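Local atomic coordinates of kelch-like protein 7 (Homo sapiens, PDB entry 3II7), a protein that serves as the substrate-recognising adapter of a CUL3-RBX1 E3 ubiquitin ligase, the part described here being its Kelch-repeat domain. Residues K202-G207 and V218-I223. Numbering follows the deposited sequence. Where two conformers were deposited one is given.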
loop_
_atom_site.group_PDB
_atom_site.type_symbol
_atom_site.label_atom_id
_atom_site.label_comp_id
_atom_site.label_asym_id
_atom_site.label_seq_id
_atom_site.Cartn_x
_atom_site.Cartn_y
_atom_site.Cartn_z
ATOM N N LYS A 202 1.647 3.852 -16.069
ATOM C CA LYS A 202 1.002 2.568 -15.836
ATOM C C LYS A 202 0.916 2.297 -14.348
ATOM O O LYS A 202 1.797 2.679 -13.595
ATOM C CB LYS A 202 1.797 1.439 -16.496
ATOM C CG LYS A 202 1.783 1.442 -17.999
ATOM C CD LYS A 202 2.852 0.489 -18.562
ATOM C CE LYS A 202 3.194 0.836 -20.004
ATOM N NZ LYS A 202 4.103 -0.168 -20.646
ATOM N N ILE A 203 -0.159 1.614 -13.943
ATOM C CA ILE A 203 -0.317 1.198 -12.556
ATOM C C ILE A 203 -0.280 -0.334 -12.491
ATOM O O ILE A 203 -1.192 -1.023 -13.011
ATOM C CB ILE A 203 -1.631 1.718 -11.946
ATOM C CG1 ILE A 203 -1.652 3.266 -11.944
ATOM C CG2 ILE A 203 -1.807 1.172 -10.544
ATOM C CD1 ILE A 203 -3.019 3.888 -11.492
ATOM N N PHE A 204 0.762 -0.880 -11.847
ATOM C CA PHE A 204 0.963 -2.307 -11.758
ATOM C C PHE A 204 0.292 -2.858 -10.508
ATOM O O PHE A 204 0.524 -2.355 -9.407
ATOM C CB PHE A 204 2.478 -2.642 -11.746
ATOM C CG PHE A 204 3.157 -2.419 -13.060
ATOM C CD1 PHE A 204 3.337 -3.474 -13.951
ATOM C CD2 PHE A 204 3.638 -1.157 -13.414
ATOM C CE1 PHE A 204 3.960 -3.283 -15.129
ATOM C CE2 PHE A 204 4.241 -0.963 -14.618
ATOM C CZ PHE A 204 4.419 -2.042 -15.473
ATOM N N ALA A 205 -0.542 -3.882 -10.696
ATOM C CA ALA A 205 -1.095 -4.649 -9.635
ATOM C C ALA A 205 -0.302 -5.947 -9.562
ATOM O O ALA A 205 -0.266 -6.719 -10.539
ATOM C CB ALA A 205 -2.578 -4.921 -9.884
ATOM N N VAL A 206 0.287 -6.214 -8.387
ATOM C CA VAL A 206 1.296 -7.250 -8.240
ATOM C C VAL A 206 0.818 -8.292 -7.247
ATOM O O VAL A 206 0.646 -8.013 -6.064
ATOM C CB VAL A 206 2.655 -6.655 -7.760
ATOM C CG1 VAL A 206 3.725 -7.753 -7.665
ATOM C CG2 VAL A 206 3.102 -5.483 -8.659
ATOM N N GLY A 207 0.553 -9.482 -7.751
ATOM C CA GLY A 207 0.235 -10.594 -6.887
ATOM C C GLY A 207 -1.001 -10.384 -6.058
ATOM O O GLY A 207 -2.030 -9.900 -6.558
ATOM N N VAL A 218 0.762 -10.724 -12.529
ATOM C CA VAL A 218 1.010 -9.304 -12.486
ATOM C C VAL A 218 0.349 -8.670 -13.681
ATOM O O VAL A 218 0.440 -9.178 -14.792
ATOM C CB VAL A 218 2.539 -8.998 -12.506
ATOM C CG1 VAL A 218 2.821 -7.453 -12.483
ATOM C CG2 VAL A 218 3.250 -9.712 -11.326
ATOM N N GLU A 219 -0.316 -7.560 -13.465
ATOM C CA GLU A 219 -0.954 -6.853 -14.562
ATOM C C GLU A 219 -0.786 -5.370 -14.373
ATOM O O GLU A 219 -0.494 -4.903 -13.265
ATOM C CB GLU A 219 -2.440 -7.224 -14.666
ATOM C CG GLU A 219 -3.297 -6.910 -13.410
ATOM C CD GLU A 219 -4.715 -7.383 -13.576
ATOM O OE1 GLU A 219 -5.428 -6.810 -14.433
ATOM O OE2 GLU A 219 -5.129 -8.359 -12.890
ATOM N N TYR A 220 -0.988 -4.600 -15.434
ATOM C CA TYR A 220 -0.961 -3.143 -15.288
ATOM C C TYR A 220 -2.159 -2.486 -15.941
ATOM O O TYR A 220 -2.755 -3.020 -16.887
ATOM C CB TYR A 220 0.319 -2.511 -15.834
ATOM C CG TYR A 220 0.441 -2.522 -17.325
ATOM C CD1 TYR A 220 -0.076 -1.498 -18.088
ATOM C CD2 TYR A 220 1.090 -3.544 -17.966
ATOM C CE1 TYR A 220 0.036 -1.507 -19.462
ATOM C CE2 TYR A 220 1.200 -3.566 -19.343
ATOM C CZ TYR A 220 0.687 -2.542 -20.076
ATOM O OH TYR A 220 0.821 -2.559 -21.444
ATOM N N TYR A 221 -2.486 -1.318 -15.406
ATOM C CA TYR A 221 -3.540 -0.473 -15.924
ATOM C C TYR A 221 -2.922 0.577 -16.814
ATOM O O TYR A 221 -2.094 1.374 -16.364
ATOM C CB TYR A 221 -4.278 0.208 -14.786
ATOM C CG TYR A 221 -5.424 1.089 -15.261
ATOM C CD1 TYR A 221 -6.514 0.536 -15.921
ATOM C CD2 TYR A 221 -5.390 2.469 -15.055
ATOM C CE1 TYR A 221 -7.542 1.318 -16.365
ATOM C CE2 TYR A 221 -6.432 3.286 -15.490
ATOM C CZ TYR A 221 -7.489 2.720 -16.159
ATOM O OH TYR A 221 -8.514 3.527 -16.583
ATOM N N ASP A 222 -3.324 0.561 -18.081
ATOM C CA ASP A 222 -2.927 1.571 -19.049
ATOM C C ASP A 222 -3.854 2.751 -18.877
ATOM O O ASP A 222 -5.046 2.700 -19.235
ATOM C CB ASP A 222 -3.014 0.990 -20.462
ATOM C CG ASP A 222 -2.364 1.884 -21.492
ATOM O OD1 ASP A 222 -2.684 3.078 -21.522
ATOM O OD2 ASP A 222 -1.516 1.376 -22.259
ATOM N N ILE A 223 -3.344 3.803 -18.265
ATOM C CA ILE A 223 -4.166 4.973 -17.957
ATOM C C ILE A 223 -4.770 5.593 -19.204
ATOM O O ILE A 223 -5.928 5.963 -19.212
ATOM C CB ILE A 223 -3.326 5.991 -17.137
ATOM C CG1 ILE A 223 -2.982 5.408 -15.775
ATOM C CG2 ILE A 223 -4.064 7.354 -16.956
ATOM C CD1 ILE A 223 -1.954 6.256 -14.954
#
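The carbonyl oxygen of I203 takes two hydrogens from the facing strand: the amide N of Y221 hydrogen-bonds to I203 O at 2.7 Å, tilted 31° from the carbonyl plane, and the CA of Y220 adds a C-H...O contact to I203 O at 3.1 Å. The amide of I203 answers Y221 O, and A205 and E219 form a second hydrogen-bonded pair; these alternate with the non-hydrogen-bonded pairs K202 with D222, F204 with Y220 and V206 with V218, as in a regular antiparallel ladder.

Side chains of K202, F204, V206, V218 and Y220 share one face. There CG of Y220 sits between its own backbone N and carbonyl carbon (chi1 71°), which turns the ring toward K202. In the conformer given, the extended lysine lies across that ring, CD over its face 3.8 Å from the centroid; the off-centre cation-pi contact of NZ, at 4.7 Å, is doubtful, since K202 was deposited in two conformers. Y220 CB, meanwhile, rests over a face of the F204 ring, 3.8 Å from the centroid, while V218 CG1 meets that ring at its edge. Replacing Y220 by an alanine would probably keep the CB contact with F204 but leave the K202 chain, at least in this conformer, without its aromatic support.

On the other face I203 and Y221 meet CB to CB, and small A205 lies against E219 CG; the glutamate's buried carboxylate is held by R191 and the amides of I188 and E189. These are the two central strands of a four-stranded antiparallel blade, one of six in the Kelch beta-propeller.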